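Local coordinates for protein peptidase S15/CocE/NonD (PDB 4PF1) that acts as an aminopeptidase, a serine peptidase of the alpha/beta-hydrolase fold that probably removes residues from the N-termini of peptides, at residues A[60-71]-A[99-110]; A[177-185]-A[356-364]. All coordinates share one frame; numbering follows the deposited sequence.

Contact 1. Residues A[60-71]-A[99-110]; sequences TPIVLTRTPYHA and YIIVYQDVRGKY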
loop_
_atom_site.group_PDB
_atom_site.type_symbol
_atom_site.label_atom_id
_atom_site.label_comp_id
_atom_site.label_asym_id
_atom_site.label_seq_id
_atom_site.Cartn_x
_atom_site.Cartn_y
_atom_site.Cartn_z
ATOM N N THR A 60 -37.059 24.108 -11.013
ATOM C CA THR A 60 -35.717 24.002 -10.416
ATOM C C THR A 60 -34.691 24.809 -11.263
ATOM O O THR A 60 -34.841 24.888 -12.483
ATOM C CB THR A 60 -35.322 22.501 -10.237
ATOM O OG1 THR A 60 -34.188 22.385 -9.381
ATOM C CG2 THR A 60 -35.051 21.785 -11.552
ATOM N N PRO A 61 -33.647 25.422 -10.656
ATOM C CA PRO A 61 -32.688 26.192 -11.473
ATOM C C PRO A 61 -31.747 25.318 -12.311
ATOM O O PRO A 61 -31.724 24.090 -12.162
ATOM C CB PRO A 61 -31.911 27.000 -10.437
ATOM C CG PRO A 61 -31.985 26.200 -9.201
ATOM C CD PRO A 61 -33.316 25.503 -9.216
ATOM N N ILE A 62 -30.959 25.969 -13.192
ATOM C CA ILE A 62 -29.976 25.315 -14.057
ATOM C C ILE A 62 -28.558 25.695 -13.611
ATOM O O ILE A 62 -28.293 26.860 -13.312
ATOM C CB ILE A 62 -30.223 25.685 -15.555
ATOM C CG1 ILE A 62 -31.560 25.093 -16.073
ATOM C CG2 ILE A 62 -29.035 25.274 -16.463
ATOM C CD1 ILE A 62 -32.128 25.804 -17.323
ATOM N N VAL A 63 -27.647 24.714 -13.586
ATOM C CA VAL A 63 -26.241 24.956 -13.280
ATOM C C VAL A 63 -25.425 24.549 -14.541
ATOM O O VAL A 63 -25.417 23.380 -14.929
ATOM C CB VAL A 63 -25.775 24.295 -11.944
ATOM C CG1 VAL A 63 -25.949 22.779 -11.951
ATOM C CG2 VAL A 63 -24.347 24.692 -11.592
ATOM N N LEU A 64 -24.870 25.556 -15.242
ATOM C CA LEU A 64 -24.187 25.392 -16.527
ATOM C C LEU A 64 -22.660 25.382 -16.406
ATOM O O LEU A 64 -22.077 26.220 -15.722
ATOM C CB LEU A 64 -24.632 26.527 -17.496
ATOM C CG LEU A 64 -23.901 26.655 -18.858
ATOM C CD1 LEU A 64 -24.185 25.464 -19.767
ATOM C CD2 LEU A 64 -24.278 27.942 -19.557
ATOM N N THR A 65 -22.019 24.452 -17.133
ATOM C CA THR A 65 -20.566 24.351 -17.227
ATOM C C THR A 65 -20.197 24.171 -18.704
ATOM O O THR A 65 -20.737 23.292 -19.371
ATOM C CB THR A 65 -20.026 23.231 -16.324
ATOM O OG1 THR A 65 -20.530 23.415 -14.996
ATOM C CG2 THR A 65 -18.498 23.195 -16.294
ATOM N N ARG A 66 -19.319 25.041 -19.217
ATOM C CA ARG A 66 -18.889 25.022 -20.617
ATOM C C ARG A 66 -17.443 24.534 -20.660
ATOM O O ARG A 66 -16.565 25.145 -20.046
ATOM C CB ARG A 66 -19.079 26.412 -21.252
ATOM C CG ARG A 66 -20.512 26.953 -21.050
ATOM C CD ARG A 66 -20.825 28.200 -21.851
ATOM N NE ARG A 66 -20.784 27.942 -23.289
ATOM C CZ ARG A 66 -19.811 28.356 -24.093
ATOM N NH1 ARG A 66 -19.831 28.047 -25.379
ATOM N NH2 ARG A 66 -18.807 29.079 -23.613
ATOM N N THR A 67 -17.215 23.373 -21.307
ATOM C CA THR A 67 -15.938 22.664 -21.244
ATOM C C THR A 67 -15.290 22.307 -22.601
ATOM O O THR A 67 -15.977 21.841 -23.511
ATOM C CB THR A 67 -16.149 21.343 -20.430
ATOM O OG1 THR A 67 -14.914 20.638 -20.293
ATOM C CG2 THR A 67 -17.215 20.413 -21.040
ATOM N N PRO A 68 -13.933 22.348 -22.681
ATOM C CA PRO A 68 -13.253 21.805 -23.865
ATOM C C PRO A 68 -12.785 20.354 -23.596
ATOM O O PRO A 68 -11.917 19.849 -24.312
ATOM C CB PRO A 68 -12.060 22.745 -24.011
ATOM C CG PRO A 68 -11.694 23.077 -22.555
ATOM C CD PRO A 68 -12.945 22.864 -21.704
ATOM N N TYR A 69 -13.325 19.702 -22.524
ATOM C CA TYR A 69 -12.875 18.376 -22.081
ATOM C C TYR A 69 -13.947 17.277 -22.173
ATOM O O TYR A 69 -13.998 16.402 -21.302
ATOM C CB TYR A 69 -12.319 18.442 -20.638
ATOM C CG TYR A 69 -11.260 19.505 -20.433
ATOM C CD1 TYR A 69 -10.083 19.499 -21.178
ATOM C CD2 TYR A 69 -11.417 20.498 -19.470
ATOM C CE1 TYR A 69 -9.110 20.480 -21.001
ATOM C CE2 TYR A 69 -10.452 21.487 -19.288
ATOM C CZ TYR A 69 -9.297 21.471 -20.052
ATOM O OH TYR A 69 -8.338 22.437 -19.875
ATOM N N HIS A 70 -14.743 17.273 -23.266
ATOM C CA HIS A 70 -15.735 16.227 -23.581
ATOM C C HIS A 70 -16.919 16.224 -22.592
ATOM O O HIS A 70 -16.921 15.455 -21.627
ATOM C CB HIS A 70 -15.051 14.834 -23.621
ATOM C CG HIS A 70 -15.691 13.832 -24.529
ATOM N ND1 HIS A 70 -16.859 14.113 -25.219
ATOM C CD2 HIS A 70 -15.280 12.586 -24.854
ATOM C CE1 HIS A 70 -17.128 13.025 -25.922
ATOM N NE2 HIS A 70 -16.204 12.082 -25.738
ATOM N N ALA A 71 -17.949 17.050 -22.879
ATOM C CA ALA A 71 -19.169 17.172 -22.068
ATOM C C ALA A 71 -19.838 15.812 -21.825
ATOM O O ALA A 71 -20.356 15.580 -20.734
ATOM C CB ALA A 71 -20.152 18.119 -22.741
ATOM N N TYR A 99 -30.986 20.251 -8.956
ATOM C CA TYR A 99 -30.827 21.272 -10.000
ATOM C C TYR A 99 -30.764 20.578 -11.346
ATOM O O TYR A 99 -30.430 19.390 -11.406
ATOM C CB TYR A 99 -29.492 22.039 -9.800
ATOM C CG TYR A 99 -29.486 23.199 -8.824
ATOM C CD1 TYR A 99 -30.283 23.182 -7.682
ATOM C CD2 TYR A 99 -28.594 24.255 -8.978
ATOM C CE1 TYR A 99 -30.245 24.225 -6.757
ATOM C CE2 TYR A 99 -28.536 25.294 -8.053
ATOM C CZ TYR A 99 -29.365 25.277 -6.945
ATOM O OH TYR A 99 -29.335 26.316 -6.049
ATOM N N ILE A 100 -30.984 21.320 -12.434
ATOM C CA ILE A 100 -30.747 20.783 -13.765
ATOM C C ILE A 100 -29.257 21.028 -14.040
ATOM O O ILE A 100 -28.785 22.155 -13.875
ATOM C CB ILE A 100 -31.694 21.409 -14.834
ATOM C CG1 ILE A 100 -33.126 20.845 -14.693
ATOM C CG2 ILE A 100 -31.153 21.183 -16.254
ATOM C CD1 ILE A 100 -34.245 21.799 -15.135
ATOM N N ILE A 101 -28.502 19.962 -14.340
ATOM C CA ILE A 101 -27.062 20.082 -14.578
ATOM C C ILE A 101 -26.796 20.009 -16.082
ATOM O O ILE A 101 -27.185 19.038 -16.739
ATOM C CB ILE A 101 -26.255 19.032 -13.769
ATOM C CG1 ILE A 101 -26.561 19.162 -12.252
ATOM C CG2 ILE A 101 -24.744 19.172 -14.043
ATOM C CD1 ILE A 101 -26.526 17.896 -11.492
ATOM N N VAL A 102 -26.167 21.064 -16.631
ATOM C CA VAL A 102 -25.909 21.172 -18.065
ATOM C C VAL A 102 -24.408 21.317 -18.349
ATOM O O VAL A 102 -23.753 22.206 -17.800
ATOM C CB VAL A 102 -26.717 22.346 -18.702
ATOM C CG1 VAL A 102 -26.409 22.487 -20.185
ATOM C CG2 VAL A 102 -28.217 22.175 -18.484
ATOM N N TYR A 103 -23.885 20.461 -19.243
ATOM C CA TYR A 103 -22.501 20.513 -19.715
ATOM C C TYR A 103 -22.500 20.685 -21.214
ATOM O O TYR A 103 -23.184 19.940 -21.923
ATOM C CB TYR A 103 -21.712 19.261 -19.303
ATOM C CG TYR A 103 -21.069 19.389 -17.943
ATOM C CD1 TYR A 103 -21.835 19.342 -16.780
ATOM C CD2 TYR A 103 -19.697 19.585 -17.814
ATOM C CE1 TYR A 103 -21.254 19.500 -15.525
ATOM C CE2 TYR A 103 -19.100 19.718 -16.562
ATOM C CZ TYR A 103 -19.884 19.681 -15.420
ATOM O OH TYR A 103 -19.314 19.837 -14.185
ATOM N N GLN A 104 -21.774 21.690 -21.705
ATOM C CA GLN A 104 -21.743 21.970 -23.131
ATOM C C GLN A 104 -20.325 21.955 -23.664
ATOM O O GLN A 104 -19.432 22.545 -23.049
ATOM C CB GLN A 104 -22.409 23.332 -23.423
ATOM C CG GLN A 104 -22.440 23.708 -24.909
ATOM C CD GLN A 104 -22.962 25.099 -25.132
ATOM O OE1 GLN A 104 -22.307 26.096 -24.806
ATOM N NE2 GLN A 104 -24.134 25.195 -25.736
ATOM N N ASP A 105 -20.119 21.313 -24.831
ATOM C CA ASP A 105 -18.826 21.348 -25.506
ATOM C C ASP A 105 -18.640 22.745 -26.077
ATOM O O ASP A 105 -19.534 23.241 -26.775
ATOM C CB ASP A 105 -18.746 20.294 -26.633
ATOM C CG ASP A 105 -18.633 18.843 -26.190
ATOM O OD1 ASP A 105 -17.891 18.574 -25.217
ATOM O OD2 ASP A 105 -19.205 17.969 -26.877
ATOM N N VAL A 106 -17.522 23.414 -25.739
ATOM C CA VAL A 106 -17.240 24.751 -26.277
ATOM C C VAL A 106 -17.035 24.640 -27.795
ATOM O O VAL A 106 -16.745 23.548 -28.298
ATOM C CB VAL A 106 -16.038 25.460 -25.588
ATOM C CG1 VAL A 106 -16.302 25.693 -24.102
ATOM C CG2 VAL A 106 -14.732 24.698 -25.806
ATOM N N ARG A 107 -17.193 25.761 -28.517
ATOM C CA ARG A 107 -17.023 25.825 -29.969
ATOM C C ARG A 107 -15.707 25.169 -30.413
ATOM O O ARG A 107 -14.654 25.412 -29.811
ATOM C CB ARG A 107 -17.076 27.293 -30.435
ATOM C CG ARG A 107 -17.143 27.487 -31.946
ATOM C CD ARG A 107 -17.146 28.961 -32.309
ATOM N NE ARG A 107 -18.438 29.595 -32.022
ATOM C CZ ARG A 107 -19.342 29.899 -32.948
ATOM N NH1 ARG A 107 -20.489 30.469 -32.603
ATOM N NH2 ARG A 107 -19.097 29.653 -34.228
ATOM N N GLY A 108 -15.804 24.305 -31.418
ATOM C CA GLY A 108 -14.663 23.625 -32.018
ATOM C C GLY A 108 -14.130 22.397 -31.306
ATOM O O GLY A 108 -13.140 21.816 -31.762
ATOM N N LYS A 109 -14.761 21.982 -30.184
ATOM C CA LYS A 109 -14.287 20.819 -29.433
ATOM C C LYS A 109 -15.297 19.684 -29.384
ATOM O O LYS A 109 -16.496 19.914 -29.197
ATOM C CB LYS A 109 -13.869 21.202 -27.995
ATOM C CG LYS A 109 -12.513 21.938 -27.886
ATOM C CD LYS A 109 -11.335 21.232 -28.609
ATOM C CE LYS A 109 -10.922 19.923 -27.965
ATOM N NZ LYS A 109 -10.102 19.099 -28.881
ATOM N N TYR A 110 -14.779 18.442 -29.529
ATOM C CA TYR A 110 -15.486 17.164 -29.445
ATOM C C TYR A 110 -16.789 17.118 -30.274
ATOM O O TYR A 110 -16.724 16.986 -31.494
ATOM C CB TYR A 110 -15.750 16.787 -27.976
ATOM C CG TYR A 110 -14.501 16.354 -27.235
ATOM C CD1 TYR A 110 -14.078 15.029 -27.257
ATOM C CD2 TYR A 110 -13.733 17.274 -26.525
ATOM C CE1 TYR A 110 -12.925 14.625 -26.587
ATOM C CE2 TYR A 110 -12.586 16.879 -25.836
ATOM C CZ TYR A 110 -12.188 15.551 -25.866
ATOM O OH TYR A 110 -11.064 15.152 -25.191
HETATM O O HOH W 1 -18.062 28.413 -27.428
HETATM O O HOH W 2 -15.704 19.761 -24.977
HETATM O O HOH W 3 -19.135 15.463 -26.010
#
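Turned with its CG opposite the backbone N (chi1 -151°), His70 lays its imidazole over the phenol ring of Tyr110 in an offset stack, the centroids of the His70 and Tyr110 rings 4.2 Å apart and the planes 11° from parallel. His70 CB rides over the centre of the phenol, while Pro68 O sits at its edge. A leucine in place of Tyr110 would probably leave the imidazole without its flat partner and freer to turn. Close by, Asp105 OD1 accepts from Ala71 N at 2.8 Å on its syn side, tilted from the carboxylate plane, and a water joins Asp105 OD2 to His70 ND1. His70 and Tyr110 follow two parallel strands, bonded from Ile100 N to Pro61 O through to Val106 N to Thr67 O. On one face the extended Gln104 brings OE1 into the guanidinium plane of Arg66, 2.8 Å from NE, with its amide nearly perpendicular to that plane. On the other, Thr65 CB lies over the Tyr103 ring; where the strands start, Pro61 CG sits over the Tyr99 ring. The pair are neighbours in the central, mostly parallel alpha/beta-hydrolase sheet: strand 60-67 also bonds strand 154-160, helix 133-147 packs on Arg66 and Val102, and helix 162-169 touches Thr65 and Pro68.

Contact 2. Residues A[177-185]-A[356-364]; sequences ALKAVVPFA and MQPFLDHYL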
loop_
_atom_site.group_PDB
_atom_site.type_symbol
_atom_site.label_atom_id
_atom_site.label_comp_id
_atom_site.label_asym_id
_atom_site.label_seq_id
_atom_site.Cartn_x
_atom_site.Cartn_y
_atom_site.Cartn_z
ATOM N N ALA A 177 -31.194 35.799 -17.468
ATOM C CA ALA A 177 -31.465 34.583 -16.694
ATOM C C ALA A 177 -30.255 34.154 -15.828
ATOM O O ALA A 177 -30.437 33.385 -14.885
ATOM C CB ALA A 177 -31.876 33.452 -17.618
ATOM N N LEU A 178 -29.027 34.649 -16.141
ATOM C CA LEU A 178 -27.833 34.337 -15.344
ATOM C C LEU A 178 -27.899 35.112 -14.019
ATOM O O LEU A 178 -27.890 36.351 -14.022
ATOM C CB LEU A 178 -26.529 34.640 -16.112
ATOM C CG LEU A 178 -25.227 34.260 -15.380
ATOM C CD1 LEU A 178 -24.968 32.758 -15.446
ATOM C CD2 LEU A 178 -24.051 35.023 -15.935
ATOM N N LYS A 179 -28.001 34.374 -12.894
ATOM C CA LYS A 179 -28.208 34.947 -11.565
ATOM C C LYS A 179 -26.965 34.926 -10.671
ATOM O O LYS A 179 -26.925 35.687 -9.707
ATOM C CB LYS A 179 -29.375 34.233 -10.845
ATOM C CG LYS A 179 -30.710 34.244 -11.613
ATOM C CD LYS A 179 -31.260 35.667 -11.864
ATOM C CE LYS A 179 -32.420 35.656 -12.831
ATOM N NZ LYS A 179 -32.896 37.028 -13.143
ATOM N N ALA A 180 -25.976 34.045 -10.952
ATOM C CA ALA A 180 -24.744 33.929 -10.150
ATOM C C ALA A 180 -23.669 33.126 -10.876
ATOM O O ALA A 180 -23.988 32.341 -11.767
ATOM C CB ALA A 180 -25.052 33.268 -8.806
ATOM N N VAL A 181 -22.392 33.301 -10.472
ATOM C CA VAL A 181 -21.261 32.542 -11.025
ATOM C C VAL A 181 -20.322 32.074 -9.897
ATOM O O VAL A 181 -20.134 32.787 -8.908
ATOM C CB VAL A 181 -20.461 33.290 -12.136
ATOM C CG1 VAL A 181 -21.231 33.339 -13.453
ATOM C CG2 VAL A 181 -20.035 34.685 -11.688
ATOM N N VAL A 182 -19.741 30.867 -10.052
ATOM C CA VAL A 182 -18.776 30.315 -9.099
ATOM C C VAL A 182 -17.509 29.863 -9.884
ATOM O O VAL A 182 -17.353 28.671 -10.185
ATOM C CB VAL A 182 -19.360 29.177 -8.200
ATOM C CG1 VAL A 182 -18.346 28.737 -7.144
ATOM C CG2 VAL A 182 -20.667 29.601 -7.532
ATOM N N PRO A 183 -16.604 30.803 -10.254
ATOM C CA PRO A 183 -15.394 30.386 -10.979
ATOM C C PRO A 183 -14.313 29.826 -10.034
ATOM O O PRO A 183 -13.844 30.526 -9.131
ATOM C CB PRO A 183 -14.946 31.668 -11.689
ATOM C CG PRO A 183 -15.499 32.787 -10.868
ATOM C CD PRO A 183 -16.622 32.263 -10.015
ATOM N N PHE A 184 -13.960 28.539 -10.217
ATOM C CA PHE A 184 -12.908 27.859 -9.450
ATOM C C PHE A 184 -11.591 27.926 -10.195
ATOM O O PHE A 184 -11.581 27.773 -11.417
ATOM C CB PHE A 184 -13.256 26.374 -9.219
ATOM C CG PHE A 184 -14.412 26.037 -8.311
ATOM C CD1 PHE A 184 -15.710 25.974 -8.808
ATOM C CD2 PHE A 184 -14.189 25.624 -7.003
ATOM C CE1 PHE A 184 -16.773 25.580 -7.990
ATOM C CE2 PHE A 184 -15.254 25.241 -6.180
ATOM C CZ PHE A 184 -16.538 25.217 -6.681
ATOM N N ALA A 185 -10.479 28.144 -9.472
ATOM C CA ALA A 185 -9.100 28.126 -10.001
ATOM C C ALA A 185 -9.025 28.501 -11.506
ATOM O O ALA A 185 -8.447 27.758 -12.302
ATOM C CB ALA A 185 -8.512 26.740 -9.790
ATOM N N MET A 356 -21.046 27.454 -0.920
ATOM C CA MET A 356 -21.428 27.497 -2.338
ATOM C C MET A 356 -22.921 27.199 -2.568
ATOM O O MET A 356 -23.571 27.949 -3.297
ATOM C CB MET A 356 -20.562 26.549 -3.188
ATOM C CG MET A 356 -20.709 26.794 -4.691
ATOM S SD MET A 356 -20.020 25.491 -5.742
ATOM C CE MET A 356 -21.111 24.142 -5.352
ATOM N N GLN A 357 -23.456 26.108 -1.982
ATOM C CA GLN A 357 -24.870 25.763 -2.172
ATOM C C GLN A 357 -25.814 26.856 -1.583
ATOM O O GLN A 357 -26.692 27.300 -2.322
ATOM C CB GLN A 357 -25.203 24.362 -1.625
ATOM C CG GLN A 357 -26.515 23.766 -2.181
ATOM C CD GLN A 357 -26.607 23.755 -3.702
ATOM O OE1 GLN A 357 -25.647 23.442 -4.422
ATOM N NE2 GLN A 357 -27.783 24.071 -4.222
ATOM N N PRO A 358 -25.607 27.397 -0.344
ATOM C CA PRO A 358 -26.499 28.476 0.133
ATOM C C PRO A 358 -26.379 29.751 -0.714
ATOM O O PRO A 358 -27.373 30.454 -0.885
ATOM C CB PRO A 358 -26.039 28.708 1.577
ATOM C CG PRO A 358 -25.338 27.450 1.962
ATOM C CD PRO A 358 -24.646 27.014 0.708
ATOM N N PHE A 359 -25.177 30.022 -1.277
ATOM C CA PHE A 359 -24.944 31.149 -2.193
ATOM C C PHE A 359 -25.846 30.990 -3.428
ATOM O O PHE A 359 -26.604 31.902 -3.756
ATOM C CB PHE A 359 -23.450 31.214 -2.603
ATOM C CG PHE A 359 -23.110 32.157 -3.739
ATOM C CD1 PHE A 359 -22.941 33.519 -3.510
ATOM C CD2 PHE A 359 -22.915 31.677 -5.030
ATOM C CE1 PHE A 359 -22.603 34.386 -4.556
ATOM C CE2 PHE A 359 -22.583 32.546 -6.076
ATOM C CZ PHE A 359 -22.432 33.893 -5.832
ATOM N N LEU A 360 -25.794 29.802 -4.072
ATOM C CA LEU A 360 -26.587 29.482 -5.261
ATOM C C LEU A 360 -28.082 29.440 -4.952
ATOM O O LEU A 360 -28.867 30.008 -5.710
ATOM C CB LEU A 360 -26.145 28.137 -5.877
ATOM C CG LEU A 360 -24.712 28.063 -6.430
ATOM C CD1 LEU A 360 -24.344 26.638 -6.778
ATOM C CD2 LEU A 360 -24.532 28.972 -7.647
ATOM N N ASP A 361 -28.476 28.786 -3.835
ATOM C CA ASP A 361 -29.883 28.660 -3.441
ATOM C C ASP A 361 -30.543 30.020 -3.212
ATOM O O ASP A 361 -31.711 30.186 -3.563
ATOM C CB ASP A 361 -30.036 27.776 -2.194
ATOM C CG ASP A 361 -29.846 26.292 -2.457
ATOM O OD1 ASP A 361 -30.210 25.830 -3.564
ATOM O OD2 ASP A 361 -29.394 25.581 -1.535
ATOM N N HIS A 362 -29.793 31.007 -2.673
ATOM C CA HIS A 362 -30.340 32.342 -2.444
ATOM C C HIS A 362 -30.682 33.055 -3.765
ATOM O O HIS A 362 -31.775 33.601 -3.884
ATOM C CB HIS A 362 -29.393 33.213 -1.599
ATOM C CG HIS A 362 -29.790 34.661 -1.576
ATOM N ND1 HIS A 362 -30.972 35.075 -0.990
ATOM C CD2 HIS A 362 -29.190 35.730 -2.149
ATOM C CE1 HIS A 362 -31.043 36.381 -1.201
ATOM N NE2 HIS A 362 -29.988 36.822 -1.883
ATOM N N TYR A 363 -29.754 33.064 -4.736
ATOM C CA TYR A 363 -29.956 33.770 -6.004
ATOM C C TYR A 363 -30.798 32.983 -7.017
ATOM O O TYR A 363 -31.332 33.584 -7.950
ATOM C CB TYR A 363 -28.604 34.146 -6.642
ATOM C CG TYR A 363 -27.819 35.182 -5.863
ATOM C CD1 TYR A 363 -28.251 36.504 -5.789
ATOM C CD2 TYR A 363 -26.621 34.852 -5.237
ATOM C CE1 TYR A 363 -27.534 37.461 -5.071
ATOM C CE2 TYR A 363 -25.891 35.801 -4.523
ATOM C CZ TYR A 363 -26.347 37.108 -4.449
ATOM O OH TYR A 363 -25.627 38.053 -3.756
ATOM N N LEU A 364 -30.916 31.654 -6.854
ATOM C CA LEU A 364 -31.644 30.830 -7.826
ATOM C C LEU A 364 -32.992 30.296 -7.311
ATOM O O LEU A 364 -33.818 29.874 -8.124
ATOM C CB LEU A 364 -30.775 29.652 -8.288
ATOM C CG LEU A 364 -29.448 29.991 -8.970
ATOM C CD1 LEU A 364 -28.513 28.808 -8.929
ATOM C CD2 LEU A 364 -29.656 30.450 -10.403
#
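The Phe184 ring receives Met356 SD at its edge, 78° off the ring normal and 3.6 Å from Phe184 CZ, a Met-aromatic contact in which the two side chains cross at about a right angle. Farther along helix 347-365, the Phe359 ring has Tyr363 CD2 above one face, toward the rim, and is approached obliquely by Ala180 CB, Val181 O and Val182 CG2. Tyr363 in turn carries His362 CD2 over the centre of one face and Phe359 CD1 at its edge. Val182 meets the helix with both branches: CG1 touches Met356 SD at 3.9 Å, and CG2 reaches Phe359 CE2 at 3.8 Å and Leu360 CD2 at 3.9 Å. Met356 is extended through chi1 and chi2 (both -167°), which carries its sulfur to Val182 and Phe184; the bend at chi3 then turns CE. Ala180 is small enough to let Phe359 CE2 come within 3.8 Å of its CB. Beyond it Lys179 packs CB against Leu364 CD2, while its NZ turns away to bond Pro176 O. No hydrogen bond links strand and helix, which run nearly antiparallel. This is helix-on-sheet packing of the alpha/beta-hydrolase core: Val182 also touches strands 154-160 and 287-292 on either side, and helix 92-96 adjoins Met356 and Leu360.

Overall arrangement
Both contacts are buried and both draw on the one large mixed sheet, but they illustrate two ways of building an alpha/beta core. Contact 1 joins neighbouring strands within the sheet, so main-chain hydrogen bonds dominate, supplemented toward the strands' C-terminal ends by polar side chains and ordered waters. Contact 2 packs a helix on the sheet, nearly antiparallel to strand 178-184, and relies on apolar and sulfur-aromatic packing. Strand 154-160 lies between strands 60-67 and 178-184 and borders both. Helix 347-365 ties the two together directly: Tyr99 OH lies 2.7 Å from Asp361 OD1, a probable hydrogen bond, and Pro61 packs against Leu364.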